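Local coordinates for xyloglucan-specific endo-beta-1,4-glucanase BoGH9A (Bacteroides ovatus, PDB 6DHT), which hydrolyses internal beta-1,4-glucosidic linkages in the backbone of xyloglucan, releasing xyloglucan oligosaccharides, at residues Q187-Y190 with Q191-D195; P212-L215 with D216-F220; M275-S278 with S279-F282; W386-P389 with G390-L393. All coordinates share one frame; numbering follows the deposited sequence.

In the fold
The four contacts are local, each within one continuous run of chain, so they follow in series and none nests within or crosses another. Interaction 1 comes first, where helix 176-192 ends and turns into helix 194-199. Interaction 2 forms the calcium-bound start of helix 213-226, and its centre lies about 12 Å from that of interaction 1. Interaction 3 is the last turns of helix 265-281 and touches both of these, so three helices converge here. Interaction 4 shapes the loop between helices 379-386 and 395-416. It meets interactions 1 and 3 through polar side chains, while its nearest atoms stay about 12 Å from interaction 2.

Interaction 1: residues Q187-Y190 with Q191-D195. With EDO (1,2-ethanediol), chain P.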
ATOM      1  N   GLN A 187       1.832   4.815   8.182  1.00 11.19           N
ATOM      2  CA  GLN A 187       1.876   5.645   9.395  1.00 10.70           C
ATOM      3  C   GLN A 187       0.983   6.875   9.293  1.00 11.93           C
ATOM      4  O   GLN A 187       0.600   7.455  10.325  1.00 12.04           O
ATOM      5  CB  GLN A 187       3.347   5.987   9.767  1.00 10.97           C
ATOM      6  CG  GLN A 187       4.056   4.758  10.304  1.00 12.75           C
ATOM      7  CD  GLN A 187       5.443   4.960  10.910  1.00 12.58           C
ATOM      8  OE1 GLN A 187       5.896   4.075  11.633  1.00 14.94           O
ATOM      9  NE2 GLN A 187       6.128   6.040  10.581  1.00 12.39           N
ATOM     10  N   SER A 188       0.623   7.312   8.090  1.00 12.25           N
ATOM     11  CA  SER A 188      -0.381   8.372   7.936  1.00 12.48           C
ATOM     12  C   SER A 188      -1.727   7.838   8.445  1.00 12.48           C
ATOM     13  O   SER A 188      -2.428   8.504   9.224  1.00 13.34           O
ATOM     14  CB  SER A 188      -0.520   8.815   6.471  1.00 13.09           C
ATOM     15  OG  SER A 188       0.694   9.358   5.974  1.00 14.04           O
ATOM     16  N   ILE A 189      -2.106   6.632   8.044  1.00 11.34           N
ATOM     17  CA  ILE A 189      -3.393   6.085   8.467  1.00 11.69           C
ATOM     18  C   ILE A 189      -3.355   5.708   9.963  1.00 12.87           C
ATOM     19  O   ILE A 189      -4.336   5.908  10.703  1.00 12.22           O
ATOM     20  CB  ILE A 189      -3.829   4.901   7.528  1.00 12.46           C
ATOM     21  CG1 ILE A 189      -4.505   5.437   6.244  1.00 14.26           C
ATOM     22  CG2 ILE A 189      -4.791   3.940   8.194  1.00 13.22           C
ATOM     23  CD1 ILE A 189      -3.688   6.273   5.387  1.00 19.07           C
ATOM     24  N   TYR A 190      -2.216   5.196  10.415  1.00 12.42           N
ATOM     25  CA  TYR A 190      -2.030   4.917  11.840  1.00 12.05           C
ATOM     26  C   TYR A 190      -2.421   6.107  12.735  1.00 12.66           C
ATOM     27  O   TYR A 190      -3.125   5.951  13.743  1.00 14.13           O
ATOM     28  CB  TYR A 190      -0.565   4.523  12.096  1.00 12.85           C
ATOM     29  CG  TYR A 190      -0.278   4.394  13.569  1.00 13.35           C
ATOM     30  CD1 TYR A 190      -0.587   3.222  14.254  1.00 14.02           C
ATOM     31  CD2 TYR A 190       0.296   5.454  14.271  1.00 14.57           C
ATOM     32  CE1 TYR A 190      -0.382   3.132  15.635  1.00 14.46           C
ATOM     33  CE2 TYR A 190       0.511   5.364  15.598  1.00 13.26           C
ATOM     34  CZ  TYR A 190       0.199   4.200  16.274  1.00 13.34           C
ATOM     35  OH  TYR A 190       0.430   4.177  17.650  1.00 18.50           O
ATOM     36  N   GLN A 191      -1.974   7.296  12.351  1.00 11.29           N
ATOM     37  CA  GLN A 191      -2.197   8.505  13.150  1.00 13.55           C
ATOM     38  C   GLN A 191      -3.662   8.874  13.257  1.00 14.65           C
ATOM     39  O   GLN A 191      -4.059   9.576  14.199  1.00 17.02           O
ATOM     40  CB  GLN A 191      -1.396   9.660  12.567  1.00 13.25           C
ATOM     41  CG  GLN A 191       0.101   9.575  12.854  1.00 13.65           C
ATOM     42  CD  GLN A 191       0.903  10.607  12.099  1.00 14.61           C
ATOM     43  OE1 GLN A 191       1.176  11.691  12.607  1.00 20.66           O
ATOM     44  NE2 GLN A 191       1.342  10.271  10.907  1.00 14.64           N
ATOM     45  N   LEU A 192      -4.491   8.408  12.332  1.00 12.71           N
ATOM     46  CA  LEU A 192      -5.941   8.674  12.352  1.00 13.33           C
ATOM     47  C   LEU A 192      -6.710   7.705  13.222  1.00 12.86           C
ATOM     48  O   LEU A 192      -7.842   8.012  13.608  1.00 15.40           O
ATOM     49  CB  LEU A 192      -6.505   8.556  10.941  1.00 16.20           C
ATOM     50  CG  LEU A 192      -5.984   9.499   9.862  1.00 20.80           C
ATOM     51  CD1 LEU A 192      -6.427   9.026   8.483  1.00 21.25           C
ATOM     52  CD2 LEU A 192      -6.408  10.909  10.132  1.00 29.21           C
ATOM     53  N   PHE A 193      -6.153   6.526  13.493  1.00 12.22           N
ATOM     54  CA  PHE A 193      -6.873   5.434  14.133  1.00 12.62           C
ATOM     55  C   PHE A 193      -6.060   4.759  15.227  1.00 14.04           C
ATOM     56  O   PHE A 193      -5.824   3.569  15.229  1.00 14.55           O
ATOM     57  CB  PHE A 193      -7.296   4.393  13.069  1.00 13.87           C
ATOM     58  CG  PHE A 193      -8.179   4.967  11.978  1.00 13.14           C
ATOM     59  CD1 PHE A 193      -9.490   5.291  12.240  1.00 16.50           C
ATOM     60  CD2 PHE A 193      -7.686   5.205  10.714  1.00 14.90           C
ATOM     61  CE1 PHE A 193     -10.289   5.860  11.269  1.00 15.83           C
ATOM     62  CE2 PHE A 193      -8.483   5.777   9.738  1.00 14.08           C
ATOM     63  CZ  PHE A 193      -9.788   6.074   9.999  1.00 15.29           C
ATOM     64  N   LEU A 194      -5.638   5.545  16.201  1.00 13.04           N
ATOM     65  CA  LEU A 194      -4.753   5.023  17.223  1.00 14.05           C
ATOM     66  C   LEU A 194      -5.336   3.864  18.007  1.00 12.94           C
ATOM     67  O   LEU A 194      -4.646   2.894  18.284  1.00 15.32           O
ATOM     68  CB  LEU A 194      -4.334   6.159  18.194  1.00 16.62           C
ATOM     69  CG  LEU A 194      -3.459   7.272  17.579  1.00 16.19           C
ATOM     70  CD1 LEU A 194      -3.150   8.376  18.606  1.00 22.21           C
ATOM     71  CD2 LEU A 194      -2.184   6.747  17.036  1.00 18.62           C
ATOM     72  N   ASP A 195      -6.604   3.983  18.427  1.00 14.01           N
ATOM     73  CA  ASP A 195      -7.247   2.922  19.205  1.00 16.63           C
ATOM     74  C   ASP A 195      -7.329   1.629  18.400  1.00 14.44           C
ATOM     75  O   ASP A 195      -7.060   0.551  18.908  1.00 16.36           O
ATOM     76  CB  ASP A 195      -8.664   3.330  19.676  1.00 16.24           C
ATOM     77  CG  ASP A 195      -8.658   4.305  20.826  1.00 20.36           C
ATOM     78  OD1 ASP A 195      -7.595   4.535  21.448  1.00 17.56           O
ATOM     79  OD2 ASP A 195      -9.762   4.835  21.090  1.00 20.17           O
TER
HETATM   80  C1  EDO P 615     -10.441   9.360  12.500  1.00 31.07           C
HETATM   81  O1  EDO P 615      -9.660  10.223  13.347  1.00 48.25           O
HETATM   82  C2  EDO P 615     -11.541   8.629  13.280  1.00 36.19           C
HETATM   83  O2  EDO P 615     -12.826   9.180  12.974  1.00 45.23           O
HETATM   84  O   HOH W   1      -2.018   3.128  19.006  1.00 21.28           O
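The carbonyl oxygen of Gln-187 takes two bonds from Gln-191, one to each face of its plane. Gln-191 NE2 gives the straighter one to Gln-187 O, 3.0 Å long with 163° at the hydrogen, while Gln-191 N reaches Gln-187 O at 3.3 Å. CG of Gln-191 sits beside its own backbone N (chi1 -75°), which sends the extended side chain back along the helix to the carbonyl; OE1 accepts from Arg-280. Over the next two residues the bonds shift to partners three residues back: Leu-192 N binds Ile-189 O at 3.0 Å and Phe-193 N binds Tyr-190 O at 3.1 Å, with a weak second bond from Phe-193 N to Ile-189 O. Phe-193 then occupies the N-cap position of the next helix. Across this junction Leu-194 CD2 presses on the Tyr-190 ring, 3.4 Å from CE2, and one water joins Tyr-190 OH to Leu-194 O, donating to the latter. Gln-187 NE2 is taken up by Gln-277 OE1 and Ser-278 OG, and Ser-188 OG by Gly-184 O. The turn is thus set between helices 213-226 and 265-281 on the Gln-187 side, with helices 439-458 and 551-567 against Ile-189, Leu-192 and Phe-193.

Interaction 2: residues P212-L215 with D216-F220; sequences PDLL and DEMQF. With CA (calcium ion), chain D.
Asp-213 and Asp-216 both turn CG back beside their own backbone N (chi1 -77° and -66°), which directs the two carboxylates, three residues apart, toward the start of the helix and onto one calcium ion. Asp-213 OD1 binds the calcium at 2.4 Å and Asp-216 OD2 at 2.3 Å, one oxygen from each. The metal holds these two oxygens 3.4 Å apart, with the carboxylate planes turned 50° against each other. A water, the carbonyl oxygens of Glu-206 and Thr-211, and Asn-209 OD1 complete six ligands. The second oxygens are held as well: Asp-213 OD2 by Ser-207 OG and Ile-202 N, Asp-216 OD1 by Tyr-289 OH, which limits the rotation of both groups. Behind the metal the first turn is regular, with Asp-216 N on Pro-212 O at 3.0 Å and Glu-217 N on Asp-213 O at 3.0 Å. On another face Met-218 folds over the backbone, its CG 3.1 Å from Leu-214 O and 3.7 Å from Leu-214 CD2. Leu-214, Glu-217 and Met-218 pack on helix 105-117, and Glu-217 OE1 forms a salt bridge with Arg-119 just beyond its end, while Pro-212, Leu-215 and Met-218 meet helix 176-192.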
ATOM      1  N   PRO A 212       2.022  -0.860  19.624  1.00 15.85           N
ATOM      2  CA  PRO A 212       1.131  -1.328  18.545  1.00 15.65           C
ATOM      3  C   PRO A 212       1.890  -2.088  17.465  1.00 14.92           C
ATOM      4  O   PRO A 212       2.965  -1.679  17.009  1.00 15.06           O
ATOM      5  CB  PRO A 212       0.545  -0.025  17.984  1.00 16.08           C
ATOM      6  CG  PRO A 212       0.570   0.929  19.184  1.00 16.09           C
ATOM      7  CD  PRO A 212       1.885   0.591  19.852  1.00 18.50           C
ATOM      8  N   ASP A 213       1.311  -3.212  17.087  1.00 13.91           N
ATOM      9  CA  ASP A 213       1.949  -4.145  16.162  1.00 14.07           C
ATOM     10  C   ASP A 213       2.286  -3.504  14.813  1.00 13.49           C
ATOM     11  O   ASP A 213       3.317  -3.842  14.241  1.00 12.94           O
ATOM     12  CB  ASP A 213       1.104  -5.401  15.947  1.00 13.85           C
ATOM     13  CG  ASP A 213       1.167  -6.388  17.099  1.00 16.97           C
ATOM     14  OD1 ASP A 213       1.826  -6.093  18.122  1.00 15.98           O
ATOM     15  OD2 ASP A 213       0.526  -7.448  16.989  1.00 18.52           O
ATOM     16  N   LEU A 214       1.447  -2.597  14.305  1.00 13.91           N
ATOM     17  CA  LEU A 214       1.800  -1.873  13.084  1.00 12.54           C
ATOM     18  C   LEU A 214       3.134  -1.164  13.256  1.00 11.44           C
ATOM     19  O   LEU A 214       3.976  -1.216  12.350  1.00 13.31           O
ATOM     20  CB  LEU A 214       0.716  -0.899  12.639  1.00 12.53           C
ATOM     21  CG  LEU A 214       1.011  -0.129  11.346  1.00 13.54           C
ATOM     22  CD1 LEU A 214      -0.319   0.135  10.632  1.00 16.71           C
ATOM     23  CD2 LEU A 214       1.755   1.146  11.564  1.00 14.83           C
ATOM     24  N   LEU A 215       3.353  -0.512  14.403  1.00 12.37           N
ATOM     25  CA  LEU A 215       4.607   0.190  14.624  1.00 12.33           C
ATOM     26  C   LEU A 215       5.767  -0.780  14.809  1.00 12.93           C
ATOM     27  O   LEU A 215       6.859  -0.503  14.327  1.00 12.96           O
ATOM     28  CB  LEU A 215       4.512   1.095  15.840  1.00 12.78           C
ATOM     29  CG  LEU A 215       3.575   2.291  15.712  1.00 12.59           C
ATOM     30  CD1 LEU A 215       3.684   3.190  16.963  1.00 15.42           C
ATOM     31  CD2 LEU A 215       3.810   3.108  14.441  1.00 14.34           C
ATOM     32  N   ASP A 216       5.546  -1.916  15.469  1.00 12.86           N
ATOM     33  CA  ASP A 216       6.604  -2.940  15.512  1.00 12.96           C
ATOM     34  C   ASP A 216       7.065  -3.312  14.115  1.00 14.97           C
ATOM     35  O   ASP A 216       8.273  -3.431  13.824  1.00 16.29           O
ATOM     36  CB  ASP A 216       6.169  -4.208  16.218  1.00 13.05           C
ATOM     37  CG  ASP A 216       5.906  -4.008  17.705  1.00 16.18           C
ATOM     38  OD1 ASP A 216       6.773  -3.450  18.423  1.00 16.28           O
ATOM     39  OD2 ASP A 216       4.824  -4.437  18.131  1.00 15.21           O
ATOM     40  N   GLU A 217       6.099  -3.537  13.236  1.00 13.79           N
ATOM     41  CA  GLU A 217       6.443  -3.938  11.886  1.00 13.52           C
ATOM     42  C   GLU A 217       7.218  -2.842  11.154  1.00 13.87           C
ATOM     43  O   GLU A 217       8.253  -3.120  10.537  1.00 14.34           O
ATOM     44  CB  GLU A 217       5.204  -4.350  11.083  1.00 12.75           C
ATOM     45  CG  GLU A 217       5.558  -5.062   9.764  1.00 13.05           C
ATOM     46  CD  GLU A 217       6.345  -6.347  10.007  1.00 14.37           C
ATOM     47  OE1 GLU A 217       5.866  -7.195  10.798  1.00 15.40           O
ATOM     48  OE2 GLU A 217       7.468  -6.486   9.449  1.00 15.36           O
ATOM     49  N   MET A 218       6.740  -1.602  11.243  1.00 12.05           N
ATOM     50  CA  MET A 218       7.442  -0.519  10.611  1.00 12.77           C
ATOM     51  C   MET A 218       8.860  -0.459  11.130  1.00 13.39           C
ATOM     52  O   MET A 218       9.783  -0.233  10.359  1.00 14.16           O
ATOM     53  CB  MET A 218       6.750   0.836  10.828  1.00 13.15           C
ATOM     54  CG  MET A 218       5.270   0.918  10.435  1.00 12.44           C
ATOM     55  SD  MET A 218       4.899   0.547   8.712  1.00 13.18           S
ATOM     56  CE  MET A 218       4.378  -1.154   8.844  1.00 12.51           C
ATOM     57  N   GLN A 219       9.028  -0.620  12.444  1.00 13.33           N
ATOM     58  CA  GLN A 219      10.357  -0.457  13.030  1.00 14.73           C
ATOM     59  C   GLN A 219      11.339  -1.470  12.484  1.00 15.38           C
ATOM     60  O   GLN A 219      12.537  -1.180  12.378  1.00 15.38           O
ATOM     61  CB  GLN A 219      10.283  -0.560  14.555  1.00 14.81           C
ATOM     62  CG  GLN A 219      11.119   0.506  15.286  1.00 17.73           C
ATOM     63  CD  GLN A 219      12.636   0.279  15.250  1.00 17.68           C
ATOM     64  OE1 GLN A 219      13.136  -0.835  15.458  1.00 19.60           O
ATOM     65  NE2 GLN A 219      13.372   1.347  14.975  1.00 20.53           N
ATOM     66  N   PHE A 220      10.843  -2.645  12.106  1.00 14.46           N
ATOM     67  CA  PHE A 220      11.734  -3.664  11.563  1.00 14.28           C
ATOM     68  C   PHE A 220      12.453  -3.136  10.330  1.00 15.11           C
ATOM     69  O   PHE A 220      13.623  -3.462  10.084  1.00 17.01           O
ATOM     70  CB  PHE A 220      11.009  -4.946  11.207  1.00 15.27           C
ATOM     71  CG  PHE A 220      11.952  -6.081  10.990  1.00 17.08           C
ATOM     72  CD1 PHE A 220      12.423  -6.811  12.070  1.00 17.55           C
ATOM     73  CD2 PHE A 220      12.439  -6.364   9.729  1.00 18.18           C
ATOM     74  CE1 PHE A 220      13.328  -7.854  11.879  1.00 18.65           C
ATOM     75  CE2 PHE A 220      13.352  -7.414   9.540  1.00 17.00           C
ATOM     76  CZ  PHE A 220      13.803  -8.137  10.629  1.00 19.36           C
TER
HETATM   77 CA    CA D 603       3.302  -5.150  19.694  1.00 17.76          CA
HETATM   78  O   HOH W   2       1.731  -5.694  21.373  1.00 22.17           O

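Interaction 3: residues M275-S278 with S279-F282; sequences MAQS and SRLF. With EDO (1,2-ethanediol), chain I.
From Met-275 to Phe-282 the helix keeps full alpha-helical bonds at either end, Ser-279 N to Met-275 O at 2.9 Å and Phe-282 N to Ser-278 O at 2.9 Å, whereas Arg-280 N and Leu-281 N bind Gln-277 O only weakly. Arg-280 doubles back over the preceding turn: a bend at chi3 (-54°) lays one face of its guanidinium on Gln-277 CA, 4.0 Å from CZ. NH2 comes equally near Gln-277 CG, and the guanidinium plane stands 70° from the amide plane of Gln-277. Thus placed, NH2 forms a salt bridge with Glu-348 and NH1 bonds to Ser-352 OG, both on helix 339-353, bonds that would hold the rotation of the guanidinium and probably balance its charge. Phe-282 turns an edge to the backbone, with CD1 3.2 Å from Ser-278 O and that oxygen near the ring plane; its ring also packs edge-to-face with Phe-292. Ser-278 OG bonds back to Val-274 O within the helix. Leu-281 CD2 touches a 1,2-ethanediol molecule, 3.4 Å from its C1. Such contacts between residues three and four apart are characteristic of an alpha-helix, here the C-terminal turns of helix 265-281 within the (alpha/alpha)6 barrel of glycoside hydrolase family 9.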
ATOM      1  N   MET A 275      11.549   9.393   8.922  1.00 13.92           N
ATOM      2  CA  MET A 275      12.219   9.401  10.216  1.00 15.84           C
ATOM      3  C   MET A 275      11.665  10.518  11.125  1.00 12.61           C
ATOM      4  O   MET A 275      11.431  10.282  12.298  1.00 14.79           O
ATOM      5  CB  MET A 275      13.744   9.495  10.026  1.00 14.54           C
ATOM      6  CG  MET A 275      14.338   8.206   9.481  1.00 16.39           C
ATOM      7  SD  MET A 275      14.181   6.884  10.664  1.00 17.48           S
ATOM      8  CE  MET A 275      14.696   5.499   9.657  1.00 16.27           C
ATOM      9  N   ALA A 276      11.405  11.676  10.541  1.00 14.10           N
ATOM     10  CA  ALA A 276      10.760  12.759  11.286  1.00 15.69           C
ATOM     11  C   ALA A 276       9.350  12.333  11.759  1.00 14.95           C
ATOM     12  O   ALA A 276       8.976  12.549  12.920  1.00 15.39           O
ATOM     13  CB  ALA A 276      10.698  13.997  10.432  1.00 17.46           C
ATOM     14  N   GLN A 277       8.570  11.738  10.851  1.00 14.68           N
ATOM     15  CA  GLN A 277       7.270  11.180  11.201  1.00 14.13           C
ATOM     16  C   GLN A 277       7.407  10.166  12.338  1.00 13.56           C
ATOM     17  O   GLN A 277       6.707  10.227  13.338  1.00 14.06           O
ATOM     18  CB  GLN A 277       6.688  10.491   9.961  1.00 13.58           C
ATOM     19  CG  GLN A 277       5.232  10.017  10.060  1.00 13.57           C
ATOM     20  CD  GLN A 277       4.852   9.099   8.917  1.00 14.70           C
ATOM     21  OE1 GLN A 277       5.560   8.146   8.607  1.00 14.45           O
ATOM     22  NE2 GLN A 277       3.744   9.396   8.282  1.00 15.42           N
ATOM     23  N   SER A 278       8.293   9.183  12.139  1.00 13.87           N
ATOM     24  CA  SER A 278       8.477   8.117  13.121  1.00 12.75           C
ATOM     25  C   SER A 278       8.916   8.636  14.497  1.00 15.73           C
ATOM     26  O   SER A 278       8.560   8.055  15.522  1.00 16.12           O
ATOM     27  CB  SER A 278       9.474   7.078  12.603  1.00 12.86           C
ATOM     28  OG  SER A 278       8.994   6.521  11.379  1.00 14.77           O
ATOM     29  N   SER A 279       9.716   9.699  14.504  1.00 18.08           N
ATOM     30  CA  SER A 279      10.176  10.286  15.755  1.00 18.51           C
ATOM     31  C   SER A 279       8.983  10.604  16.650  1.00 18.20           C
ATOM     32  O   SER A 279       8.999  10.309  17.844  1.00 19.42           O
ATOM     33  CB  SER A 279      10.981  11.548  15.478  1.00 19.44           C
ATOM     34  OG  SER A 279      11.500  12.034  16.701  1.00 23.49           O
ATOM     35  N   ARG A 280       7.932  11.187  16.073  1.00 17.06           N
ATOM     36  CA  ARG A 280       6.745  11.528  16.850  1.00 17.09           C
ATOM     37  C   ARG A 280       5.999  10.287  17.309  1.00 15.68           C
ATOM     38  O   ARG A 280       5.542  10.187  18.448  1.00 19.35           O
ATOM     39  CB  ARG A 280       5.784  12.399  16.033  1.00 16.94           C
ATOM     40  CG  ARG A 280       6.376  13.667  15.501  1.00 18.79           C
ATOM     41  CD  ARG A 280       5.303  14.606  14.927  1.00 18.48           C
ATOM     42  NE  ARG A 280       4.444  14.004  13.907  1.00 17.63           N
ATOM     43  CZ  ARG A 280       4.713  13.981  12.600  1.00 19.30           C
ATOM     44  NH1 ARG A 280       5.829  14.519  12.144  1.00 18.19           N
ATOM     45  NH2 ARG A 280       3.863  13.401  11.754  1.00 18.64           N
ATOM     46  N   LEU A 281       5.841   9.325  16.402  1.00 15.05           N
ATOM     47  CA  LEU A 281       4.996   8.182  16.704  1.00 16.44           C
ATOM     48  C   LEU A 281       5.599   7.228  17.711  1.00 15.72           C
ATOM     49  O   LEU A 281       4.872   6.493  18.364  1.00 18.69           O
ATOM     50  CB  LEU A 281       4.650   7.398  15.438  1.00 16.70           C
ATOM     51  CG  LEU A 281       3.988   8.198  14.312  1.00 19.74           C
ATOM     52  CD1 LEU A 281       3.629   7.245  13.160  1.00 16.23           C
ATOM     53  CD2 LEU A 281       2.850   9.047  14.744  1.00 28.35           C
ATOM     54  N   PHE A 282       6.933   7.181  17.787  1.00 16.68           N
ATOM     55  CA  PHE A 282       7.595   6.257  18.693  1.00 16.62           C
ATOM     56  C   PHE A 282       7.992   6.935  20.029  1.00 16.82           C
ATOM     57  O   PHE A 282       8.580   6.284  20.882  1.00 19.64           O
ATOM     58  CB  PHE A 282       8.817   5.633  18.013  1.00 17.77           C
ATOM     59  CG  PHE A 282       8.472   4.541  17.036  1.00 15.48           C
ATOM     60  CD1 PHE A 282       8.099   4.847  15.734  1.00 15.19           C
ATOM     61  CD2 PHE A 282       8.539   3.212  17.414  1.00 14.80           C
ATOM     62  CE1 PHE A 282       7.780   3.839  14.830  1.00 15.28           C
ATOM     63  CE2 PHE A 282       8.237   2.202  16.509  1.00 18.72           C
ATOM     64  CZ  PHE A 282       7.865   2.526  15.220  1.00 14.59           C
TER
HETATM   65  C1  EDO I 608       1.538   9.710  17.800  1.00 39.54           C
HETATM   66  O1  EDO I 608       2.369  10.861  17.577  1.00 39.60           O
HETATM   67  C2  EDO I 608       0.128  10.061  17.345  1.00 41.33           C
HETATM   68  O2  EDO I 608       0.196  10.852  16.150  1.00 38.70           O

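Interaction 4: residues W386-P389 with G390-L393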
ATOM      1  N   TRP A 386      -0.542  17.902   7.056  1.00 14.84           N
ATOM      2  CA  TRP A 386      -1.186  19.205   7.270  1.00 14.47           C
ATOM      3  C   TRP A 386      -2.664  19.112   7.673  1.00 16.19           C
ATOM      4  O   TRP A 386      -3.158  19.979   8.397  1.00 17.85           O
ATOM      5  CB  TRP A 386      -1.042  20.069   6.008  1.00 15.87           C
ATOM      6  CG  TRP A 386       0.319  20.685   5.898  1.00 15.31           C
ATOM      7  CD1 TRP A 386       1.368  20.222   5.196  1.00 15.38           C
ATOM      8  CD2 TRP A 386       0.754  21.901   6.521  1.00 15.79           C
ATOM      9  NE1 TRP A 386       2.462  21.049   5.355  1.00 15.56           N
ATOM     10  CE2 TRP A 386       2.087  22.104   6.149  1.00 15.01           C
ATOM     11  CE3 TRP A 386       0.131  22.841   7.359  1.00 16.30           C
ATOM     12  CZ2 TRP A 386       2.828  23.194   6.606  1.00 16.04           C
ATOM     13  CZ3 TRP A 386       0.860  23.927   7.794  1.00 17.59           C
ATOM     14  CH2 TRP A 386       2.192  24.098   7.418  1.00 17.69           C
ATOM     15  N   LEU A 387      -3.367  18.072   7.221  1.00 15.36           N
ATOM     16  CA  LEU A 387      -4.804  17.929   7.472  1.00 17.59           C
ATOM     17  C   LEU A 387      -5.112  17.167   8.760  1.00 18.25           C
ATOM     18  O   LEU A 387      -6.273  17.014   9.125  1.00 20.86           O
ATOM     19  CB  LEU A 387      -5.477  17.210   6.304  1.00 19.01           C
ATOM     20  CG  LEU A 387      -5.475  17.936   4.967  1.00 19.32           C
ATOM     21  CD1 LEU A 387      -6.115  17.026   3.934  1.00 24.75           C
ATOM     22  CD2 LEU A 387      -6.173  19.274   5.007  1.00 25.18           C
ATOM     23  N   GLN A 388      -4.087  16.711   9.464  1.00 18.24           N
ATOM     24  CA  GLN A 388      -4.267  15.935  10.687  1.00 18.66           C
ATOM     25  C   GLN A 388      -4.993  16.720  11.777  1.00 30.04           C
ATOM     26  O   GLN A 388      -4.597  17.839  12.104  1.00 29.27           O
ATOM     27  CB  GLN A 388      -2.898  15.506  11.214  1.00 23.84           C
ATOM     28  CG  GLN A 388      -2.857  14.099  11.741  1.00 35.28           C
ATOM     29  CD  GLN A 388      -1.437  13.619  11.971  1.00 37.55           C
ATOM     30  OE1 GLN A 388      -0.690  13.315  11.021  1.00 31.76           O
ATOM     31  NE2 GLN A 388      -1.049  13.553  13.236  1.00 34.86           N
ATOM     32  N   PRO A 389      -6.036  16.123  12.372  1.00 36.46           N
ATOM     33  CA  PRO A 389      -6.766  16.813  13.446  1.00 33.41           C
ATOM     34  C   PRO A 389      -6.020  16.848  14.775  1.00 44.63           C
ATOM     35  O   PRO A 389      -4.972  16.210  14.942  1.00 36.62           O
ATOM     36  CB  PRO A 389      -8.055  15.998  13.567  1.00 41.32           C
ATOM     37  CG  PRO A 389      -7.704  14.648  13.074  1.00 38.45           C
ATOM     38  CD  PRO A 389      -6.664  14.840  12.013  1.00 31.13           C
ATOM     39  N   GLY A 390      -6.556  17.628  15.709  1.00 43.84           N
ATOM     40  CA  GLY A 390      -5.994  17.734  17.044  1.00 50.54           C
ATOM     41  C   GLY A 390      -4.743  18.589  17.124  1.00 52.23           C
ATOM     42  O   GLY A 390      -4.316  18.978  18.212  1.00 60.31           O
ATOM     43  N   ARG A 391      -4.146  18.883  15.975  1.00 46.61           N
ATOM     44  CA  ARG A 391      -2.974  19.736  15.931  1.00 47.02           C
ATOM     45  C   ARG A 391      -3.436  21.177  15.851  1.00 47.79           C
ATOM     46  O   ARG A 391      -4.137  21.550  14.910  1.00 54.54           O
ATOM     47  CB  ARG A 391      -2.123  19.392  14.715  1.00 53.72           C
ATOM     48  CG  ARG A 391      -0.644  19.511  14.986  1.00 48.73           C
ATOM     49  CD  ARG A 391       0.156  19.357  13.721  1.00 44.76           C
ATOM     50  NE  ARG A 391       0.896  18.098  13.711  1.00 33.49           N
ATOM     51  CZ  ARG A 391       0.784  17.164  12.773  1.00 28.72           C
ATOM     52  NH1 ARG A 391      -0.018  17.340  11.741  1.00 29.81           N
ATOM     53  NH2 ARG A 391       1.497  16.060  12.863  1.00 26.68           N
ATOM     54  N   GLU A 392      -3.043  21.977  16.839  1.00 43.68           N
ATOM     55  CA  GLU A 392      -3.521  23.352  16.980  1.00 43.21           C
ATOM     56  C   GLU A 392      -2.773  24.351  16.095  1.00 37.68           C
ATOM     57  O   GLU A 392      -1.820  24.996  16.542  1.00 43.39           O
ATOM     58  CB  GLU A 392      -3.400  23.790  18.439  1.00 43.46           C
ATOM     59  CG  GLU A 392      -4.223  22.949  19.406  1.00 58.18           C
ATOM     60  CD  GLU A 392      -4.233  23.522  20.812  1.00 76.61           C
ATOM     61  OE1 GLU A 392      -3.577  24.563  21.035  1.00 72.88           O
ATOM     62  OE2 GLU A 392      -4.899  22.936  21.693  1.00 83.41           O
ATOM     63  N   LEU A 393      -3.233  24.510  14.856  1.00 25.96           N
ATOM     64  CA  LEU A 393      -2.541  25.352  13.893  1.00 21.39           C
ATOM     65  C   LEU A 393      -2.890  26.829  14.047  1.00 21.40           C
ATOM     66  O   LEU A 393      -4.047  27.183  14.308  1.00 23.04           O
ATOM     67  CB  LEU A 393      -2.856  24.908  12.468  1.00 21.37           C
ATOM     68  CG  LEU A 393      -2.404  23.493  12.106  1.00 24.57           C
ATOM     69  CD1 LEU A 393      -2.868  23.179  10.710  1.00 24.09           C
ATOM     70  CD2 LEU A 393      -0.887  23.353  12.227  1.00 24.25           C
TER
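NH1 of Arg-391 rests 3.5 Å from CB of Gln-388 and gives a weak hydrogen bond to the carbonyl oxygen of Ala-385, in the last turn of helix 379-386. The guanidinium crosses the Gln-388 side chain at a slant, with NH2 3.9 Å from Gln-388 CD and the amide and guanidinium planes 48° apart. An intermediate chi3 of -110° bends the arginine so that its flat end reaches this position, while its CB stays 3.9 Å from the carbonyl oxygen of Gln-388. The charge also engages the ring of Phe-351 in a cation-pi interaction. NH2 of Arg-391 approaches NH2 of Arg-280 to 3.7 Å, a closeness of like charges that Glu-348, the salt-bridge partner of Arg-280, would be expected to ease.

The backbone turns back at Pro-389 and Gly-390, where glycine takes up a positive phi, and the two halves run 137° apart. Glu-392 then centres an inverse gamma turn. Further along, Leu-393 directs CD1 onto the carbonyl oxygen of Trp-386, 4.0 Å away. Trp-386 itself is buried and held by outside partners: NE1 bonds to Ser-347 OG, and its ring meets Phe-351 and Phe-400 edge-to-face. The arrangement is a surface loop joining consecutive helices, 379-386 and 395-416, of the (alpha/alpha)6 barrel of glycoside hydrolase family 9, with Trp-386 on its buried side and Pro-389 and Gly-390 at its exposed bend.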